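Local coordinates for transcriptional regulator (LacI family) (Clostridium acetobutylicum ATCC 824, PDB 3G85), which probably acts as a DNA-binding transcription factor of the LacI family, recognising regulatory DNA and carrying a periplasmic-binding-protein-like domain that in relatives senses small molecules, at residues Glu83-Ala88 with Ile94-Arg99; Ser105-Asp110 with Ile253-Lys258; Ile133-Glu136 with Ala141-Asn144; Val206-Lys209 with Ser213-Asp216; Arg210-Ser213 with Asp217-Ile220. All coordinates share one frame; numbering follows the deposited sequence.

Contact 1 (Glu83-Ala88 with Ile94-Arg99); sequences EYLNKA and IILFNR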
loop_
_atom_site.group_PDB
_atom_site.type_symbol
_atom_site.label_atom_id
_atom_site.label_comp_id
_atom_site.label_asym_id
_atom_site.label_seq_id
_atom_site.Cartn_x
_atom_site.Cartn_y
_atom_site.Cartn_z
ATOM N N GLU A 83 4.821 -15.060 12.497
ATOM C CA GLU A 83 5.521 -16.152 13.184
ATOM C C GLU A 83 4.532 -17.177 13.761
ATOM O O GLU A 83 4.751 -18.383 13.621
ATOM C CB GLU A 83 6.479 -15.626 14.264
ATOM C CG GLU A 83 6.866 -16.697 15.285
ATOM C CD GLU A 83 8.211 -16.494 15.889
ATOM O OE1 GLU A 83 8.860 -15.473 15.591
ATOM O OE2 GLU A 83 8.625 -17.374 16.680
ATOM N N TYR A 84 3.442 -16.698 14.368
ATOM C CA TYR A 84 2.383 -17.576 14.848
ATOM C C TYR A 84 1.739 -18.381 13.713
ATOM O O TYR A 84 1.507 -19.599 13.853
ATOM C CB TYR A 84 1.294 -16.809 15.607
ATOM C CG TYR A 84 0.093 -17.684 15.890
ATOM C CD1 TYR A 84 0.113 -18.599 16.938
ATOM C CD2 TYR A 84 -1.057 -17.617 15.088
ATOM C CE1 TYR A 84 -0.982 -19.436 17.194
ATOM C CE2 TYR A 84 -2.151 -18.439 15.325
ATOM C CZ TYR A 84 -2.107 -19.356 16.384
ATOM O OH TYR A 84 -3.184 -20.193 16.635
ATOM N N LEU A 85 1.420 -17.707 12.609
ATOM C CA LEU A 85 0.861 -18.410 11.450
ATOM C C LEU A 85 1.849 -19.420 10.853
ATOM O O LEU A 85 1.452 -20.510 10.440
ATOM C CB LEU A 85 0.425 -17.444 10.353
ATOM C CG LEU A 85 -0.910 -16.712 10.363
ATOM C CD1 LEU A 85 -1.282 -16.466 8.914
ATOM C CD2 LEU A 85 -2.010 -17.450 11.054
ATOM N N ASN A 86 3.123 -19.037 10.794
ATOM C CA ASN A 86 4.162 -19.899 10.241
ATOM C C ASN A 86 4.298 -21.240 10.940
ATOM O O ASN A 86 4.647 -22.230 10.292
ATOM C CB ASN A 86 5.511 -19.190 10.228
ATOM C CG ASN A 86 5.654 -18.257 9.053
ATOM O OD1 ASN A 86 4.854 -18.313 8.119
ATOM N ND2 ASN A 86 6.668 -17.384 9.096
ATOM N N LYS A 87 4.021 -21.267 12.243
ATOM C CA LYS A 87 4.174 -22.483 13.056
ATOM C C LYS A 87 2.848 -23.208 13.291
ATOM O O LYS A 87 2.829 -24.390 13.644
ATOM C CB LYS A 87 4.872 -22.168 14.392
ATOM C CG LYS A 87 6.159 -21.299 14.285
ATOM C CD LYS A 87 7.153 -21.801 13.219
ATOM C CE LYS A 87 8.472 -20.989 13.225
ATOM N NZ LYS A 87 8.347 -19.579 12.691
ATOM N N ALA A 88 1.739 -22.506 13.065
ATOM C CA ALA A 88 0.395 -23.062 13.261
ATOM C C ALA A 88 -0.006 -24.013 12.140
ATOM O O ALA A 88 0.421 -23.864 10.988
ATOM C CB ALA A 88 -0.645 -21.928 13.375
ATOM N N ILE A 94 -5.954 -19.393 4.232
ATOM C CA ILE A 94 -5.587 -18.023 4.595
ATOM C C ILE A 94 -4.777 -17.390 3.476
ATOM O O ILE A 94 -3.775 -17.945 3.032
ATOM C CB ILE A 94 -4.738 -17.953 5.895
ATOM C CG1 ILE A 94 -5.519 -18.541 7.095
ATOM C CG2 ILE A 94 -4.263 -16.503 6.146
ATOM C CD1 ILE A 94 -4.879 -18.367 8.462
ATOM N N ILE A 95 -5.221 -16.225 3.024
ATOM C CA ILE A 95 -4.490 -15.452 2.019
ATOM C C ILE A 95 -3.800 -14.263 2.706
ATOM O O ILE A 95 -4.455 -13.474 3.393
ATOM C CB ILE A 95 -5.443 -14.932 0.962
ATOM C CG1 ILE A 95 -6.263 -16.099 0.415
ATOM C CG2 ILE A 95 -4.683 -14.275 -0.202
ATOM C CD1 ILE A 95 -7.176 -15.684 -0.596
ATOM N N LEU A 96 -2.499 -14.132 2.515
ATOM C CA LEU A 96 -1.779 -12.977 3.001
ATOM C C LEU A 96 -1.807 -11.904 1.925
ATOM O O LEU A 96 -1.558 -12.190 0.758
ATOM C CB LEU A 96 -0.328 -13.336 3.320
ATOM C CG LEU A 96 -0.185 -14.464 4.349
ATOM C CD1 LEU A 96 1.344 -14.678 4.649
ATOM C CD2 LEU A 96 -0.956 -14.100 5.598
ATOM N N PHE A 97 -2.086 -10.670 2.321
ATOM C CA PHE A 97 -2.100 -9.564 1.391
ATOM C C PHE A 97 -0.755 -8.849 1.435
ATOM O O PHE A 97 -0.326 -8.351 2.506
ATOM C CB PHE A 97 -3.256 -8.621 1.761
ATOM C CG PHE A 97 -3.622 -7.653 0.683
ATOM C CD1 PHE A 97 -4.667 -7.936 -0.178
ATOM C CD2 PHE A 97 -2.952 -6.434 0.562
ATOM C CE1 PHE A 97 -5.043 -7.029 -1.178
ATOM C CE2 PHE A 97 -3.317 -5.517 -0.450
ATOM C CZ PHE A 97 -4.367 -5.840 -1.320
ATOM N N ASN A 98 -0.081 -8.809 0.286
ATOM C CA ASN A 98 1.236 -8.211 0.113
ATOM C C ASN A 98 2.321 -8.737 1.062
ATOM O O ASN A 98 3.042 -7.952 1.693
ATOM C CB ASN A 98 1.145 -6.667 0.214
ATOM C CG ASN A 98 2.153 -5.963 -0.678
ATOM O OD1 ASN A 98 2.717 -6.549 -1.608
ATOM N ND2 ASN A 98 2.381 -4.687 -0.396
ATOM N N ARG A 99 2.413 -10.056 1.182
ATOM C CA ARG A 99 3.504 -10.708 1.886
ATOM C C ARG A 99 3.789 -11.934 1.129
ATOM O O ARG A 99 2.922 -12.803 1.063
ATOM C CB ARG A 99 3.055 -11.242 3.240
ATOM C CG ARG A 99 2.730 -10.279 4.174
ATOM C CD ARG A 99 3.967 -9.744 4.898
ATOM N NE ARG A 99 3.419 -8.862 5.922
ATOM C CZ ARG A 99 2.768 -7.734 5.666
ATOM N NH1 ARG A 99 2.627 -7.300 4.403
ATOM N NH2 ARG A 99 2.272 -7.028 6.667
#

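Contact 2 (Ser105-Asp110 with Ile253-Lys258); sequences SSVNVD and ISLVEK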
loop_
_atom_site.group_PDB
_atom_site.type_symbol
_atom_site.label_atom_id
_atom_site.label_comp_id
_atom_site.label_asym_id
_atom_site.label_seq_id
_atom_site.Cartn_x
_atom_site.Cartn_y
_atom_site.Cartn_z
ATOM N N SER A 105 -0.687 -18.957 0.550
ATOM C CA SER A 105 -0.986 -18.236 -0.689
ATOM C C SER A 105 -1.085 -16.722 -0.406
ATOM O O SER A 105 -1.360 -16.263 0.751
ATOM C CB SER A 105 -2.268 -18.789 -1.334
ATOM O OG SER A 105 -2.131 -20.195 -1.662
ATOM N N SER A 106 -0.830 -15.933 -1.433
ATOM C CA SER A 106 -0.738 -14.499 -1.252
ATOM C C SER A 106 -1.121 -13.761 -2.520
ATOM O O SER A 106 -1.003 -14.297 -3.638
ATOM C CB SER A 106 0.675 -14.082 -0.792
ATOM O OG SER A 106 1.665 -14.415 -1.772
ATOM N N VAL A 107 -1.603 -12.524 -2.336
ATOM C CA VAL A 107 -1.821 -11.594 -3.437
ATOM C C VAL A 107 -0.984 -10.341 -3.099
ATOM O O VAL A 107 -1.216 -9.693 -2.059
ATOM C CB VAL A 107 -3.355 -11.270 -3.608
ATOM C CG1 VAL A 107 -3.615 -10.240 -4.659
ATOM C CG2 VAL A 107 -4.159 -12.536 -3.983
ATOM N N ASN A 108 -0.006 -10.039 -3.939
ATOM C CA ASN A 108 1.025 -9.040 -3.628
ATOM C C ASN A 108 1.195 -8.079 -4.772
ATOM O O ASN A 108 0.641 -8.286 -5.849
ATOM C CB ASN A 108 2.391 -9.691 -3.362
ATOM C CG ASN A 108 2.333 -10.867 -2.376
ATOM O OD1 ASN A 108 3.034 -11.865 -2.568
ATOM N ND2 ASN A 108 1.520 -10.779 -1.362
ATOM N N VAL A 109 1.927 -6.995 -4.535
ATOM C CA VAL A 109 2.244 -6.086 -5.625
ATOM C C VAL A 109 3.766 -6.028 -5.692
ATOM O O VAL A 109 4.452 -6.301 -4.706
ATOM C CB VAL A 109 1.532 -4.704 -5.451
ATOM C CG1 VAL A 109 2.128 -3.965 -4.229
ATOM C CG2 VAL A 109 1.598 -3.847 -6.750
ATOM N N ASP A 110 4.335 -5.724 -6.853
ATOM C CA ASP A 110 5.815 -5.637 -6.901
ATOM C C ASP A 110 6.301 -4.301 -6.367
ATOM O O ASP A 110 6.402 -3.317 -7.096
ATOM C CB ASP A 110 6.388 -5.901 -8.289
ATOM C CG ASP A 110 7.917 -6.212 -8.231
ATOM O OD1 ASP A 110 8.641 -5.667 -7.360
ATOM O OD2 ASP A 110 8.401 -7.012 -9.056
ATOM N N ILE A 253 -10.603 -13.302 -3.263
ATOM C CA ILE A 253 -11.799 -14.158 -3.317
ATOM C C ILE A 253 -11.639 -15.314 -4.328
ATOM O O ILE A 253 -12.028 -16.443 -4.033
ATOM C CB ILE A 253 -13.051 -13.331 -3.678
ATOM C CG1 ILE A 253 -13.299 -12.271 -2.583
ATOM C CG2 ILE A 253 -14.276 -14.241 -4.001
ATOM C CD1 ILE A 253 -14.568 -11.462 -2.784
ATOM N N SER A 254 -11.071 -15.020 -5.499
ATOM C CA SER A 254 -10.821 -16.045 -6.526
ATOM C C SER A 254 -9.970 -17.158 -5.979
ATOM O O SER A 254 -10.282 -18.342 -6.219
ATOM C CB SER A 254 -10.083 -15.467 -7.741
ATOM O OG SER A 254 -10.876 -14.524 -8.422
ATOM N N LEU A 255 -8.879 -16.779 -5.317
ATOM C CA LEU A 255 -7.972 -17.733 -4.698
ATOM C C LEU A 255 -8.698 -18.550 -3.626
ATOM O O LEU A 255 -8.569 -19.778 -3.578
ATOM C CB LEU A 255 -6.770 -17.045 -4.062
ATOM C CG LEU A 255 -5.689 -16.426 -4.933
ATOM C CD1 LEU A 255 -4.456 -16.183 -4.060
ATOM C CD2 LEU A 255 -5.353 -17.361 -6.103
ATOM N N VAL A 256 -9.452 -17.862 -2.756
ATOM C CA VAL A 256 -10.210 -18.558 -1.726
ATOM C C VAL A 256 -11.103 -19.688 -2.293
ATOM O O VAL A 256 -11.061 -20.830 -1.822
ATOM C CB VAL A 256 -11.053 -17.555 -0.909
ATOM C CG1 VAL A 256 -12.259 -18.252 -0.247
ATOM C CG2 VAL A 256 -10.142 -16.914 0.122
ATOM N N GLU A 257 -11.883 -19.346 -3.301
ATOM C CA GLU A 257 -12.787 -20.253 -3.980
ATOM C C GLU A 257 -12.021 -21.453 -4.553
ATOM O O GLU A 257 -12.431 -22.591 -4.366
ATOM C CB GLU A 257 -13.487 -19.466 -5.075
ATOM C CG GLU A 257 -14.300 -20.245 -6.075
ATOM C CD GLU A 257 -15.434 -19.403 -6.655
ATOM O OE1 GLU A 257 -15.346 -18.142 -6.641
ATOM O OE2 GLU A 257 -16.429 -20.017 -7.106
ATOM N N LYS A 258 -10.884 -21.191 -5.198
ATOM C CA LYS A 258 -10.107 -22.261 -5.813
ATOM C C LYS A 258 -9.424 -23.145 -4.756
ATOM O O LYS A 258 -9.183 -24.366 -4.982
ATOM C CB LYS A 258 -9.133 -21.646 -6.802
ATOM C CG LYS A 258 -9.866 -21.044 -8.008
ATOM C CD LYS A 258 -8.948 -20.230 -8.912
ATOM C CE LYS A 258 -9.716 -19.502 -10.029
ATOM N NZ LYS A 258 -10.478 -20.469 -10.904
#

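Contact 3 (Ile133-Glu136 with Ala141-Asn144); sequences ILTE and AMDN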
loop_
_atom_site.group_PDB
_atom_site.type_symbol
_atom_site.label_atom_id
_atom_site.label_comp_id
_atom_site.label_asym_id
_atom_site.label_seq_id
_atom_site.Cartn_x
_atom_site.Cartn_y
_atom_site.Cartn_z
ATOM N N ILE A 133 9.420 12.135 1.491
ATOM C CA ILE A 133 8.702 12.226 2.738
ATOM C C ILE A 133 8.060 10.872 2.955
ATOM O O ILE A 133 7.233 10.427 2.132
ATOM C CB ILE A 133 7.643 13.328 2.691
ATOM C CG1 ILE A 133 8.320 14.713 2.500
ATOM C CG2 ILE A 133 6.793 13.312 3.952
ATOM C CD1 ILE A 133 7.299 15.820 2.289
ATOM N N LEU A 134 8.457 10.232 4.051
ATOM C CA LEU A 134 8.129 8.845 4.320
ATOM C C LEU A 134 7.468 8.661 5.649
ATOM O O LEU A 134 8.045 8.984 6.708
ATOM C CB LEU A 134 9.402 7.994 4.294
ATOM C CG LEU A 134 10.237 8.054 3.004
ATOM C CD1 LEU A 134 11.568 7.301 3.208
ATOM C CD2 LEU A 134 9.503 7.518 1.762
ATOM N N THR A 135 6.278 8.087 5.608
ATOM C CA THR A 135 5.687 7.534 6.795
ATOM C C THR A 135 6.338 6.167 7.136
ATOM O O THR A 135 6.786 5.434 6.239
ATOM C CB THR A 135 4.184 7.432 6.632
ATOM O OG1 THR A 135 3.599 7.099 7.899
ATOM C CG2 THR A 135 3.798 6.379 5.535
ATOM N N GLU A 136 6.429 5.846 8.425
ATOM C CA GLU A 136 7.167 4.639 8.856
ATOM C C GLU A 136 6.616 3.355 8.210
ATOM O O GLU A 136 5.400 3.206 8.041
ATOM C CB GLU A 136 7.145 4.511 10.387
ATOM C CG GLU A 136 5.754 4.157 10.937
ATOM C CD GLU A 136 5.751 3.928 12.451
ATOM O OE1 GLU A 136 6.762 3.391 12.994
ATOM O OE2 GLU A 136 4.728 4.286 13.075
ATOM N N ALA A 141 7.115 -4.849 2.617
ATOM C CA ALA A 141 6.608 -4.287 1.375
ATOM C C ALA A 141 6.838 -2.780 1.313
ATOM O O ALA A 141 7.311 -2.270 0.318
ATOM C CB ALA A 141 5.124 -4.590 1.226
HETATM N N MSE A 142 6.504 -2.074 2.395
HETATM C CA MSE A 142 6.698 -0.619 2.419
HETATM C C MSE A 142 8.163 -0.211 2.367
HETATM O O MSE A 142 8.513 0.781 1.706
HETATM C CB MSE A 142 6.035 0.000 3.635
HETATM C CG MSE A 142 4.585 0.144 3.426
HETATM SE SE MSE A 142 3.677 1.059 4.896
HETATM C CE MSE A 142 4.305 2.902 4.551
ATOM N N ASP A 143 9.014 -0.969 3.062
ATOM C CA ASP A 143 10.448 -0.757 2.981
ATOM C C ASP A 143 10.910 -0.927 1.536
ATOM O O ASP A 143 11.624 -0.088 1.007
ATOM C CB ASP A 143 11.192 -1.750 3.889
ATOM C CG ASP A 143 11.292 -1.267 5.335
ATOM O OD1 ASP A 143 11.334 -0.023 5.553
ATOM O OD2 ASP A 143 11.332 -2.133 6.258
ATOM N N ASN A 144 10.464 -2.001 0.898
ATOM C CA ASN A 144 10.853 -2.268 -0.483
ATOM C C ASN A 144 10.456 -1.197 -1.455
ATOM O O ASN A 144 11.186 -0.955 -2.397
ATOM C CB ASN A 144 10.359 -3.643 -0.937
ATOM C CG ASN A 144 11.123 -4.743 -0.274
ATOM O OD1 ASN A 144 12.233 -4.521 0.209
ATOM N ND2 ASN A 144 10.526 -5.931 -0.196
#

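Contact 4 (Val206-Lys209 with Ser213-Asp216); sequences VLNK and SIPD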
loop_
_atom_site.group_PDB
_atom_site.type_symbol
_atom_site.label_atom_id
_atom_site.label_comp_id
_atom_site.label_asym_id
_atom_site.label_seq_id
_atom_site.Cartn_x
_atom_site.Cartn_y
_atom_site.Cartn_z
ATOM N N VAL A 206 0.242 22.923 1.473
ATOM C CA VAL A 206 1.249 23.904 1.902
ATOM C C VAL A 206 1.889 24.593 0.689
ATOM O O VAL A 206 2.002 25.825 0.656
ATOM C CB VAL A 206 2.307 23.249 2.801
ATOM C CG1 VAL A 206 3.461 24.237 3.105
ATOM C CG2 VAL A 206 1.679 22.786 4.085
ATOM N N LEU A 207 2.305 23.817 -0.310
ATOM C CA LEU A 207 2.905 24.386 -1.519
ATOM C C LEU A 207 1.971 25.368 -2.227
ATOM O O LEU A 207 2.436 26.386 -2.781
ATOM C CB LEU A 207 3.343 23.291 -2.499
ATOM C CG LEU A 207 4.319 22.196 -2.072
ATOM C CD1 LEU A 207 4.687 21.391 -3.298
ATOM C CD2 LEU A 207 5.572 22.724 -1.379
ATOM N N ASN A 208 0.668 25.073 -2.241
ATOM C CA ASN A 208 -0.317 26.004 -2.796
ATOM C C ASN A 208 -0.410 27.329 -2.008
ATOM O O ASN A 208 -0.408 28.412 -2.610
ATOM C CB ASN A 208 -1.694 25.346 -2.894
ATOM C CG ASN A 208 -1.781 24.345 -4.043
ATOM O OD1 ASN A 208 -0.893 24.289 -4.898
ATOM N ND2 ASN A 208 -2.865 23.563 -4.079
ATOM N N LYS A 209 -0.497 27.240 -0.682
ATOM C CA LYS A 209 -0.533 28.408 0.204
ATOM C C LYS A 209 0.712 29.287 0.006
ATOM O O LYS A 209 0.620 30.507 -0.013
ATOM C CB LYS A 209 -0.621 27.992 1.684
ATOM C CG LYS A 209 -2.024 27.711 2.214
ATOM C CD LYS A 209 -2.065 27.575 3.754
ATOM C CE LYS A 209 -2.028 28.948 4.449
ATOM N NZ LYS A 209 -2.581 28.981 5.856
ATOM N N SER A 213 5.254 26.484 -7.312
ATOM C CA SER A 213 4.659 25.918 -8.519
ATOM C C SER A 213 4.872 24.420 -8.681
ATOM O O SER A 213 5.997 23.920 -8.600
ATOM C CB SER A 213 5.184 26.649 -9.754
ATOM O OG SER A 213 4.820 28.010 -9.684
ATOM N N ILE A 214 3.772 23.711 -8.917
ATOM C CA ILE A 214 3.815 22.294 -9.225
ATOM C C ILE A 214 3.388 22.126 -10.689
ATOM O O ILE A 214 2.330 22.626 -11.085
ATOM C CB ILE A 214 2.888 21.475 -8.275
ATOM C CG1 ILE A 214 3.264 21.709 -6.801
ATOM C CG2 ILE A 214 2.921 19.975 -8.640
ATOM C CD1 ILE A 214 2.098 21.536 -5.804
ATOM N N PRO A 215 4.200 21.427 -11.512
ATOM C CA PRO A 215 5.460 20.743 -11.259
ATOM C C PRO A 215 6.697 21.629 -11.420
ATOM O O PRO A 215 7.818 21.126 -11.286
ATOM C CB PRO A 215 5.478 19.710 -12.371
ATOM C CG PRO A 215 4.898 20.469 -13.518
ATOM C CD PRO A 215 3.787 21.269 -12.921
ATOM N N ASP A 216 6.507 22.916 -11.723
ATOM C CA ASP A 216 7.634 23.781 -12.139
ATOM C C ASP A 216 8.734 23.997 -11.105
ATOM O O ASP A 216 9.917 23.887 -11.431
ATOM C CB ASP A 216 7.134 25.127 -12.678
ATOM C CG ASP A 216 6.311 24.983 -13.948
ATOM O OD1 ASP A 216 6.563 24.059 -14.752
ATOM O OD2 ASP A 216 5.393 25.807 -14.151
#

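Contact 5 (Arg210-Ser213 with Asp217-Ile220); sequences RQIS and DIEI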
loop_
_atom_site.group_PDB
_atom_site.type_symbol
_atom_site.label_atom_id
_atom_site.label_comp_id
_atom_site.label_asym_id
_atom_site.label_seq_id
_atom_site.Cartn_x
_atom_site.Cartn_y
_atom_site.Cartn_z
ATOM N N ARG A 210 1.866 28.650 -0.145
ATOM C CA ARG A 210 3.126 29.354 -0.285
ATOM C C ARG A 210 3.472 29.686 -1.740
ATOM O O ARG A 210 4.535 30.251 -2.010
ATOM C CB ARG A 210 4.234 28.573 0.423
ATOM C CG ARG A 210 3.972 28.549 1.920
ATOM C CD ARG A 210 5.077 27.985 2.753
ATOM N NE ARG A 210 4.601 27.764 4.123
ATOM C CZ ARG A 210 5.374 27.389 5.138
ATOM N NH1 ARG A 210 6.673 27.222 4.955
ATOM N NH2 ARG A 210 4.852 27.198 6.337
ATOM N N GLN A 211 2.551 29.363 -2.657
ATOM C CA GLN A 211 2.659 29.684 -4.091
ATOM C C GLN A 211 3.899 29.076 -4.763
ATOM O O GLN A 211 4.519 29.674 -5.653
ATOM C CB GLN A 211 2.581 31.205 -4.319
ATOM C CG GLN A 211 1.625 31.907 -3.354
ATOM C CD GLN A 211 1.378 33.365 -3.708
ATOM O OE1 GLN A 211 0.983 33.686 -4.830
ATOM N NE2 GLN A 211 1.597 34.250 -2.745
ATOM N N ILE A 212 4.253 27.869 -4.337
ATOM C CA ILE A 212 5.322 27.136 -4.983
ATOM C C ILE A 212 4.675 26.369 -6.123
ATOM O O ILE A 212 3.648 25.716 -5.938
ATOM C CB ILE A 212 6.058 26.254 -3.982
ATOM C CG1 ILE A 212 6.756 27.147 -2.960
ATOM C CG2 ILE A 212 7.077 25.360 -4.665
ATOM C CD1 ILE A 212 6.587 26.678 -1.566
ATOM N N SER A 213 5.254 26.484 -7.312
ATOM C CA SER A 213 4.659 25.918 -8.519
ATOM C C SER A 213 4.872 24.420 -8.681
ATOM O O SER A 213 5.997 23.920 -8.600
ATOM C CB SER A 213 5.184 26.649 -9.754
ATOM O OG SER A 213 4.820 28.010 -9.684
ATOM N N ASP A 217 8.356 24.325 -9.874
ATOM C CA ASP A 217 9.323 24.412 -8.778
ATOM C C ASP A 217 9.564 23.067 -8.097
ATOM O O ASP A 217 10.685 22.763 -7.719
ATOM C CB ASP A 217 8.859 25.438 -7.750
ATOM C CG ASP A 217 8.706 26.831 -8.345
ATOM O OD1 ASP A 217 9.434 27.135 -9.322
ATOM O OD2 ASP A 217 7.860 27.617 -7.839
ATOM N N ILE A 218 8.500 22.277 -7.923
ATOM C CA ILE A 218 8.586 20.941 -7.300
ATOM C C ILE A 218 7.662 19.975 -8.030
ATOM O O ILE A 218 6.483 20.292 -8.262
ATOM C CB ILE A 218 8.209 20.951 -5.784
ATOM C CG1 ILE A 218 9.201 21.802 -4.990
ATOM C CG2 ILE A 218 8.190 19.508 -5.200
ATOM C CD1 ILE A 218 8.951 21.836 -3.512
ATOM N N GLU A 219 8.187 18.804 -8.396
ATOM C CA GLU A 219 7.347 17.766 -9.003
ATOM C C GLU A 219 7.159 16.604 -8.016
ATOM O O GLU A 219 8.103 16.179 -7.388
ATOM C CB GLU A 219 7.947 17.267 -10.307
ATOM C CG GLU A 219 6.917 16.542 -11.136
ATOM C CD GLU A 219 7.337 16.287 -12.569
ATOM O OE1 GLU A 219 8.210 17.018 -13.113
ATOM O OE2 GLU A 219 6.783 15.331 -13.153
ATOM N N ILE A 220 5.926 16.122 -7.870
ATOM C CA ILE A 220 5.638 15.101 -6.853
ATOM C C ILE A 220 5.211 13.798 -7.505
ATOM O O ILE A 220 4.476 13.807 -8.478
ATOM C CB ILE A 220 4.488 15.576 -5.913
ATOM C CG1 ILE A 220 4.879 16.902 -5.259
ATOM C CG2 ILE A 220 4.151 14.462 -4.866
ATOM C CD1 ILE A 220 3.715 17.686 -4.564
#

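Contact 1 (Glu83-Ala88 with Ile94-Arg99)
L85 on helix 79-87 meets I94 and L96 on strand 94-97, and every contact between the two segments is made by methyl groups. L85 and I94 reach toward each other tip to tip: L85 CD2 lies 4.0 Å from I94 CD1, while L85 CD1 touches I94 CG2 at 4.1 Å. L85 CD1 thus meets both methyls of the isoleucine, whereas CD2 meets only I94 CD1. L96 takes part differently. Its side chain slides past L85 in the opposite direction, and its CD2 stops 4.1 Å from L85 CD1. I94 extends its longer arm opposite the carbonyl carbon (chi1 -60°, with chi2 near 180°), which carries CD1 out to the helix.

Polar interactions lie around this patch. K103 NZ and Y104 OH both bond to the carbonyl oxygen of L85, near the end of the helix. Just past the strand, R99 NH1 donates to N98 O at 2.8 Å from above the carbonyl plane. Helix and strand belong to the beta-alpha-beta unit of strand 71-74, helix 79-87 and strand 94-97, with I77 and L90 also against L85. Between these two segments the contact is purely buried aliphatic packing, with no directional bond.

Contact 2 (Ser105-Asp110 with Ile253-Lys258)
V107 and L255 form the tight part of this contact, in which a strand of the parallel sheet is packed against a helix 143 residues further along the chain. V107 CG2 and L255 CD1 approach to 3.7 Å, the two side chains crossing obliquely. V107 sends CG1 opposite its backbone N (chi1 176°), which leaves CG2 on the N side of the residue to meet the leucine. The same L255 methyl lies 4.0 Å from the carbonyl oxygen of S106, so one CD1 group spans a side chain and a stretch of backbone.

Toward S105 the packing is looser: its CB is 4.4 Å from L255 CD1, and its hydroxyl is engaged elsewhere, with N266 OD1 and the backbone N of T268. On either side of L255 in the helix sequence, S254 and E257 are partly exposed, and K258 is exposed; S254 OG bonds to K37 NZ, and E257 packs on Q41, N44 and Y45.

Strand 105-109 and the 253-258 segment run nearly antiparallel, at 165°, with their axes 9.6 Å apart at closest. Helix 245-260 packs on the parallel sheet in the Rossmann-like manner of periplasmic-binding-protein domains, the chain having returned here after building the other domain. In the sheet this strand lies between strands 94-97 and 269-272. M248, T251 and C252, earlier in helix 245-260, also touch V107, while I253 packs on helix 27-40.

Contact 3 (Ile133-Glu136 with Ala141-Asn144)
In the beta-alpha-beta unit of strand 131-134, helix 140-155 and strand 165-167, the first turn of the helix is packed against the chain leaving the first strand, and the selenomethionine M142 makes the junction with T135 and E136. Its terminal methyl does the touching: M142 CE lies 3.6 Å from T135 CG2 and 3.7 Å from E136 O. The selenium sits further back, with M142 SE 4.2 Å from E136 O. A bend at chi3 (73°) turns CE off the line of an otherwise extended side chain, and the threonine and selenomethionine cross at a slant. In a Rossmann-like alpha/beta domain of this kind, loops at the carboxyl ends of the strands face the cleft; here a glycerol, probably from crystallisation, lies about 4 Å from the M142 side chain. N195 OD1 accepts from T135 N, and N139 OD1 from M142 N, so asparagine side-chain oxygens take up a backbone N-H from each segment. D143 OD1 is hydrogen-bonded to S137 OG, while the E136 side chain sets off away from the helix.

Contact 4 (Val206-Lys209 with Ser213-Asp216)
I214 and L207 bury more surface than any other residues here, with the loop isoleucine laid across the last turn of helix 197-209. I214 CD1 lies 3.6 Å from L207 CD1 and 3.9 Å from L207 CB, while I214 CG1 is 3.8 Å from L207 CD1. The end of the isoleucine thus touches both the base and one branch of the leucine, the side chains crossing at about a right angle. I214 holds CG1 opposite its carbonyl carbon (chi1 -57°), which carries CD1 back over the helix.

The contact lies where helix 197-209 gives way, through a turn, to strand 219-224 of the mixed sheet in this alpha/beta domain. L207 also touches M183, I212 and I218.

N208 supplies the third, lesser surface. Its OD1 comes 4.2 Å from I214 CD1, again at about a right angle, a contact of a polar atom with a methyl and no more. The amide nitrogen, N208 ND2, is held elsewhere, donating to the carbonyl oxygen of T235, next to P236, against which I214 also packs. The peptide bond between I214 and P215 is cis.

Contact 5 (Arg210-Ser213 with Asp217-Ile220)
Three hydrogen bonds tie S213 to D217 and I218: one reaches the D217 carboxylate, two end on S213 O. The backbone N of S213 donates to D217 OD2 at 2.9 Å in a nearly straight bond (167°), meeting the carboxylate from above its plane. S213 O is gripped twice in return: D217 N approaches at 2.7 Å from above the carbonyl plane, and I218 N at 3.1 Å nearly in line with the C=O bond. The aspartate carboxylate reaches the N-H because CG stands opposite the carbonyl carbon of D217 (chi1 -60°). Together these bonds close the short turn with the cis peptide bond before P215. E219 OE2 forms a salt bridge with K125 NZ, and its OE1 is hydrogen-bonded to Y127 OH. Beside the turn, I212 CG2 packs on D217 CB at 3.6 Å and reaches I218 CD1 at 4.2 Å. Q211, with positive phi, ends helix 197-209 in a Schellman motif. I218, just ahead of strand 219-224, touches L192 of the neighbouring strand 191-194, while I220 lies against I204 of the helix.

Contacts 1 and 2 lie in the parallel sheet's domain and contacts 3 to 5 in the other, with the centres of contacts 1 and 4 about 43 Å apart on opposite sides of the chain's centre. Contacts 1, 2 and 3 are buried. Contacts 1 to 4 have no hydrogen bond across their segments and rely on methyl contacts, in contact 3 partly with a backbone oxygen; only contact 5 has such bonds. Contacts 1 and 2 seat helices on adjacent strands, 94-97 and 105-109, probably bonded to each other through L96 N and S105 O. Contacts 4 and 5 share S213 and the turn after helix 197-209, but contact 4 is partly buried and mainly apolar, while contact 5 lies at the surface.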